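PDB 3ZH9: DNA polymerase III subunit delta from Bacillus subtilis, which probably acts within the clamp-loading complex as the wrench that opens the beta sliding clamp so that it can be loaded onto primed DNA. Local coordinates for residues A[37-42]-A[75-80]; A[175-180]-A[211-216]. All coordinates share one frame; numbering follows the deposited sequence.

Contact 1 of 2, residues A[37-42]-A[75-80]; sequences QTVVDQ and RRLVIV
Val-39, in the last turn of helix 25-39, presses its CG2 methyl against Leu-77 on the neighbouring strand, CG2 lying 3.5 Å from Leu-77 CB. Its CG2 sits in the crowded position between backbone N and carbonyl carbon (chi1 -33°, short of a full stagger), and this is the branch that meets the leucine. The two side chains cross at about a right angle. In Leu-77, CG anti to the backbone N (chi1 180°) sends the side chain toward the valines, with CD2 4.0 Å from Val-39 CG2. Val-40, the first residue to leave the helix, adds its CG2 at 3.8 Å from Leu-77 CB, so two compact beta-branched residues meet the longer leucine, whose CB and CD2 both take part. At the strand's beginning Arg-75 packs its aliphatic base on Val-39, CB to CB 4.3 Å; an arginine suits this partly exposed border because its methylenes can pack while its charged end lies beyond the apolar patch. Water 1 bridges the segments beside that patch, donating hydrogen bonds to Arg-75 O (2.9 Å) and Asp-41 OD2 (3.1 Å). Earlier in helix 25-39, Ile-35 and Arg-36 also touch Leu-77, while Val-14 touches both Val-39 and Arg-75. A helix end lying on a strand of a parallel sheet through aliphatic side chains is the layered alpha/beta packing of the P-loop NTPase-like fold to which this family region belongs.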
loop_
_atom_site.group_PDB
_atom_site.type_symbol
_atom_site.label_atom_id
_atom_site.label_comp_id
_atom_site.label_asym_id
_atom_site.label_seq_id
_atom_site.Cartn_x
_atom_site.Cartn_y
_atom_site.Cartn_z
ATOM N N GLN A 37 19.566 -2.025 -6.342
ATOM C CA GLN A 37 19.958 -2.017 -7.752
ATOM C C GLN A 37 21.074 -1.015 -7.999
ATOM O O GLN A 37 21.876 -1.172 -8.917
ATOM C CB GLN A 37 18.754 -1.660 -8.641
ATOM C CG GLN A 37 17.748 -2.787 -8.769
ATOM C CD GLN A 37 16.424 -2.359 -9.403
ATOM O OE1 GLN A 37 16.228 -1.197 -9.775
ATOM N NE2 GLN A 37 15.504 -3.312 -9.525
ATOM N N THR A 38 21.111 0.036 -7.188
ATOM C CA THR A 38 22.156 1.043 -7.327
ATOM C C THR A 38 23.511 0.611 -6.718
ATOM O O THR A 38 24.554 0.838 -7.321
ATOM C CB THR A 38 21.723 2.408 -6.736
ATOM O OG1 THR A 38 20.464 2.805 -7.295
ATOM C CG2 THR A 38 22.742 3.468 -7.061
ATOM N N VAL A 39 23.511 -0.003 -5.536
ATOM C CA VAL A 39 24.794 -0.252 -4.863
ATOM C C VAL A 39 25.301 -1.695 -4.961
ATOM O O VAL A 39 26.503 -1.929 -4.937
ATOM C CB VAL A 39 24.790 0.202 -3.370
ATOM C CG1 VAL A 39 23.926 1.419 -3.183
ATOM C CG2 VAL A 39 24.299 -0.900 -2.481
ATOM N N VAL A 40 24.392 -2.656 -5.066
ATOM C CA VAL A 40 24.769 -4.068 -5.026
ATOM C C VAL A 40 24.949 -4.676 -6.416
ATOM O O VAL A 40 24.174 -4.398 -7.335
ATOM C CB VAL A 40 23.741 -4.911 -4.235
ATOM C CG1 VAL A 40 24.177 -6.360 -4.170
ATOM C CG2 VAL A 40 23.560 -4.360 -2.840
ATOM N N ASP A 41 25.992 -5.497 -6.557
ATOM C CA ASP A 41 26.248 -6.256 -7.777
ATOM C C ASP A 41 25.912 -7.710 -7.497
ATOM O O ASP A 41 26.344 -8.272 -6.491
ATOM C CB ASP A 41 27.717 -6.148 -8.193
ATOM C CG ASP A 41 28.205 -4.708 -8.264
ATOM O OD1 ASP A 41 27.918 -4.023 -9.272
ATOM O OD2 ASP A 41 28.892 -4.265 -7.316
ATOM N N GLN A 42 25.143 -8.329 -8.381
ATOM C CA GLN A 42 24.676 -9.683 -8.117
ATOM C C GLN A 42 25.807 -10.673 -7.834
ATOM O O GLN A 42 25.622 -11.618 -7.067
ATOM C CB GLN A 42 23.778 -10.179 -9.253
ATOM C CG GLN A 42 22.378 -9.582 -9.224
ATOM C CD GLN A 42 21.556 -10.083 -8.050
ATOM O OE1 GLN A 42 21.346 -11.289 -7.896
ATOM N NE2 GLN A 42 21.089 -9.159 -7.211
ATOM N N ARG A 75 30.867 -0.615 -2.737
ATOM C CA ARG A 75 29.981 -0.278 -1.637
ATOM C C ARG A 75 29.300 -1.500 -1.065
ATOM O O ARG A 75 29.144 -2.519 -1.732
ATOM C CB ARG A 75 28.904 0.727 -2.076
ATOM C CG ARG A 75 29.338 2.188 -2.076
ATOM C CD ARG A 75 28.178 3.059 -1.666
ATOM N NE ARG A 75 28.332 4.472 -2.008
ATOM C CZ ARG A 75 28.110 4.977 -3.219
ATOM N NH1 ARG A 75 27.743 4.186 -4.223
ATOM N NH2 ARG A 75 28.275 6.274 -3.432
ATOM N N ARG A 76 28.855 -1.350 0.175
ATOM C CA ARG A 76 28.146 -2.372 0.913
ATOM C C ARG A 76 26.754 -1.796 1.205
ATOM O O ARG A 76 26.598 -0.583 1.302
ATOM C CB ARG A 76 28.952 -2.632 2.186
ATOM C CG ARG A 76 28.270 -3.324 3.306
ATOM C CD ARG A 76 29.223 -3.424 4.490
ATOM N NE ARG A 76 30.368 -4.295 4.221
ATOM C CZ ARG A 76 30.270 -5.556 3.801
ATOM N NH1 ARG A 76 29.082 -6.100 3.585
ATOM N NH2 ARG A 76 31.361 -6.275 3.584
ATOM N N LEU A 77 25.742 -2.654 1.289
ATOM C CA LEU A 77 24.390 -2.223 1.636
ATOM C C LEU A 77 23.925 -2.926 2.901
ATOM O O LEU A 77 23.936 -4.149 2.978
ATOM C CB LEU A 77 23.404 -2.509 0.496
ATOM C CG LEU A 77 21.933 -2.122 0.709
ATOM C CD1 LEU A 77 21.781 -0.642 1.084
ATOM C CD2 LEU A 77 21.130 -2.426 -0.547
ATOM N N VAL A 78 23.506 -2.156 3.895
ATOM C CA VAL A 78 23.053 -2.739 5.147
ATOM C C VAL A 78 21.655 -2.226 5.445
ATOM O O VAL A 78 21.439 -1.016 5.574
ATOM C CB VAL A 78 23.981 -2.401 6.338
ATOM C CG1 VAL A 78 23.323 -2.820 7.653
ATOM C CG2 VAL A 78 25.364 -3.059 6.176
ATOM N N ILE A 79 20.704 -3.149 5.534
ATOM C CA ILE A 79 19.313 -2.790 5.759
ATOM C C ILE A 79 18.874 -3.216 7.153
ATOM O O ILE A 79 19.092 -4.356 7.577
ATOM C CB ILE A 79 18.413 -3.417 4.683
ATOM C CG1 ILE A 79 18.841 -2.922 3.301
ATOM C CG2 ILE A 79 16.946 -3.108 4.940
ATOM C CD1 ILE A 79 18.156 -3.634 2.183
ATOM N N VAL A 80 18.273 -2.277 7.867
ATOM C CA VAL A 80 17.862 -2.488 9.244
ATOM C C VAL A 80 16.388 -2.162 9.393
ATOM O O VAL A 80 16.002 -0.987 9.421
ATOM C CB VAL A 80 18.686 -1.609 10.207
ATOM C CG1 VAL A 80 18.227 -1.813 11.622
ATOM C CG2 VAL A 80 20.147 -1.945 10.084
HETATM O O HOH W 1 28.801 -3.871 -4.285
#

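Contact 2 of 2, residues A[175-180]-A[211-216]; sequences VLLVNG and VARSLE. With SO4 (sulfate ion), chain H; SO4 (sulfate ion), chain M.
A leucine methyl lies over a charged group: Leu-177 CD2 sits above one face of the Arg-213 guanidinium, 3.6 Å from the plane and offset toward the rim, while a sulfate oxygen, O2 of the chain M ion, meets the group at its edge, in plane. The leucine ends helix 168-177, which closes in a Schellman motif with Asn-179 at C-prime, its positive phi allowing Gly-180 N to reach Val-175 O. Arg-213 NH2 donates to that sulfate O2 at 2.6 Å, a bent bond of 140°; the chain is bent at chi3, which turns the guanidinium back across Leu-177. With an alanine here, the sulfate would probably lose its guanidinium partner and the CD2 methyl of Leu-177 would be left without the flat group it packs against. A second sulfate, chain H, takes the Arg-213 backbone N through its O2; both ions probably come from the crystallisation liquor. Deeper in, Leu-177 CD1 packs on Val-211 CG1 at 3.9 Å, and Val-178 CG1 adds a looser touch on the same methyl, beta-branched and leucine side chains filling a buried spot beside helix 182-195.

The backbones are joined where Ser-214 N donates to Leu-177 O (3.0 Å) in an almost straight bond (178°). Ser-214 is the N-cap of helix 215-227, and its small hydroxyl suits the task, OG accepting from Gln-217 N. Beyond it, Glu-216 reaches Asn-179 on an extended chain, its OE1 also hydrogen-bonded to His-181 NE2. Asn-179 ND2 donates a hydrogen bond to Glu-216 OE1 (2.9 Å) from above the carboxylate plane, with amide and carboxylate planes turned 65° apart.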
loop_
_atom_site.group_PDB
_atom_site.type_symbol
_atom_site.label_atom_id
_atom_site.label_comp_id
_atom_site.label_asym_id
_atom_site.label_seq_id
_atom_site.Cartn_x
_atom_site.Cartn_y
_atom_site.Cartn_z
ATOM N N VAL A 175 -6.669 6.182 -11.144
ATOM C CA VAL A 175 -6.788 5.967 -9.709
ATOM C C VAL A 175 -8.135 5.333 -9.330
ATOM O O VAL A 175 -8.203 4.444 -8.489
ATOM C CB VAL A 175 -6.563 7.298 -8.952
ATOM C CG1 VAL A 175 -7.006 7.203 -7.466
ATOM C CG2 VAL A 175 -5.113 7.715 -9.075
ATOM N N LEU A 176 -9.206 5.782 -9.965
ATOM C CA LEU A 176 -10.521 5.172 -9.774
ATOM C C LEU A 176 -10.530 3.681 -10.159
ATOM O O LEU A 176 -11.078 2.842 -9.440
ATOM C CB LEU A 176 -11.560 5.911 -10.630
ATOM C CG LEU A 176 -12.953 5.271 -10.732
ATOM C CD1 LEU A 176 -13.770 5.595 -9.500
ATOM C CD2 LEU A 176 -13.688 5.745 -11.976
ATOM N N LEU A 177 -9.939 3.371 -11.310
ATOM C CA LEU A 177 -10.006 2.033 -11.884
ATOM C C LEU A 177 -9.307 1.003 -11.009
ATOM O O LEU A 177 -9.731 -0.144 -10.927
ATOM C CB LEU A 177 -9.384 2.015 -13.288
ATOM C CG LEU A 177 -10.190 2.652 -14.425
ATOM C CD1 LEU A 177 -9.329 2.755 -15.681
ATOM C CD2 LEU A 177 -11.475 1.883 -14.704
ATOM N N VAL A 178 -8.222 1.406 -10.362
ATOM C CA VAL A 178 -7.459 0.442 -9.591
ATOM C C VAL A 178 -7.735 0.615 -8.110
ATOM O O VAL A 178 -7.018 0.065 -7.266
ATOM C CB VAL A 178 -5.947 0.511 -9.900
ATOM C CG1 VAL A 178 -5.721 0.243 -11.400
ATOM C CG2 VAL A 178 -5.363 1.852 -9.476
ATOM N N ASN A 179 -8.794 1.364 -7.811
ATOM C CA ASN A 179 -9.230 1.565 -6.428
ATOM C C ASN A 179 -8.138 2.158 -5.555
ATOM O O ASN A 179 -8.033 1.811 -4.379
ATOM C CB ASN A 179 -9.691 0.243 -5.802
ATOM C CG ASN A 179 -10.846 0.430 -4.813
ATOM O OD1 ASN A 179 -11.683 1.313 -4.983
ATOM N ND2 ASN A 179 -10.886 -0.399 -3.776
ATOM N N GLY A 180 -7.305 3.025 -6.127
ATOM C CA GLY A 180 -6.333 3.752 -5.329
ATOM C C GLY A 180 -5.055 3.034 -4.899
ATOM O O GLY A 180 -4.173 3.664 -4.331
ATOM N N VAL A 211 -6.456 -0.117 -19.396
ATOM C CA VAL A 211 -6.472 -0.451 -17.965
ATOM C C VAL A 211 -7.815 -1.010 -17.548
ATOM O O VAL A 211 -8.835 -0.312 -17.631
ATOM C CB VAL A 211 -6.167 0.771 -17.080
ATOM C CG1 VAL A 211 -6.255 0.411 -15.589
ATOM C CG2 VAL A 211 -4.805 1.365 -17.396
ATOM N N ALA A 212 -7.826 -2.272 -17.115
ATOM C CA ALA A 212 -9.077 -2.923 -16.732
ATOM C C ALA A 212 -9.510 -2.514 -15.321
ATOM O O ALA A 212 -8.699 -2.476 -14.392
ATOM C CB ALA A 212 -8.950 -4.444 -16.822
ATOM N N ARG A 213 -10.794 -2.222 -15.164
ATOM C CA ARG A 213 -11.358 -1.953 -13.845
ATOM C C ARG A 213 -11.109 -3.161 -12.960
ATOM O O ARG A 213 -11.440 -4.284 -13.330
ATOM C CB ARG A 213 -12.844 -1.673 -13.976
ATOM C CG ARG A 213 -13.460 -0.994 -12.773
ATOM C CD ARG A 213 -14.921 -0.627 -13.049
ATOM N NE ARG A 213 -15.007 0.441 -14.043
ATOM C CZ ARG A 213 -15.305 1.711 -13.768
ATOM N NH1 ARG A 213 -15.572 2.092 -12.520
ATOM N NH2 ARG A 213 -15.348 2.602 -14.747
ATOM N N SER A 214 -10.492 -2.945 -11.804
ATOM C CA SER A 214 -10.161 -4.057 -10.914
ATOM C C SER A 214 -11.422 -4.771 -10.382
ATOM O O SER A 214 -12.507 -4.180 -10.299
ATOM C CB SER A 214 -9.284 -3.587 -9.746
ATOM O OG SER A 214 -10.058 -2.897 -8.782
ATOM N N LEU A 215 -11.272 -6.049 -10.057
ATOM C CA LEU A 215 -12.346 -6.831 -9.444
ATOM C C LEU A 215 -12.851 -6.158 -8.169
ATOM O O LEU A 215 -14.059 -6.059 -7.933
ATOM C CB LEU A 215 -11.839 -8.238 -9.124
ATOM C CG LEU A 215 -12.796 -9.271 -8.522
ATOM C CD1 LEU A 215 -14.042 -9.421 -9.376
ATOM C CD2 LEU A 215 -12.081 -10.607 -8.396
ATOM N N GLU A 216 -11.914 -5.675 -7.356
ATOM C CA GLU A 216 -12.251 -5.034 -6.094
ATOM C C GLU A 216 -12.999 -3.728 -6.336
ATOM O O GLU A 216 -13.897 -3.357 -5.577
ATOM C CB GLU A 216 -10.985 -4.776 -5.268
ATOM C CG GLU A 216 -11.254 -4.062 -3.950
ATOM C CD GLU A 216 -9.983 -3.760 -3.162
ATOM O OE1 GLU A 216 -9.263 -2.802 -3.532
ATOM O OE2 GLU A 216 -9.714 -4.476 -2.169
HETATM S S SO4 H . -12.801 -2.701 -18.259
HETATM O O1 SO4 H . -12.404 -2.035 -19.508
HETATM O O2 SO4 H . -12.484 -1.812 -17.146
HETATM O O3 SO4 H . -12.075 -3.960 -18.083
HETATM O O4 SO4 H . -14.243 -2.956 -18.307
HETATM S S SO4 M . -14.067 2.776 -18.506
HETATM O O1 SO4 M . -12.639 2.953 -18.179
HETATM O O2 SO4 M . -14.886 3.030 -17.319
HETATM O O3 SO4 M . -14.323 1.409 -18.967
HETATM O O4 SO4 M . -14.446 3.698 -19.577
#

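In the fold
From the N terminus, the chain runs through helix 25-39 and then, by way of helix 45-48, strand 49-53 and helix 59-66, returns at strand 76-81 to close contact 1. This joins a helix to the strand next to the edge strand 49-53 in the five-stranded parallel sheet. The chain then completes that sheet with strands 113-119 and 139-142 before passing into a helical region. There contact 2 closes a second loop, through helices 182-195 and 204-210, bringing the end of helix 168-177 to the start of helix 215-227. The loops are in series, neither nested nor crossed. The centres of contact 1 and contact 2 lie about 34 Å apart, on opposite sides of the chain's centre, and the two contacts do not touch.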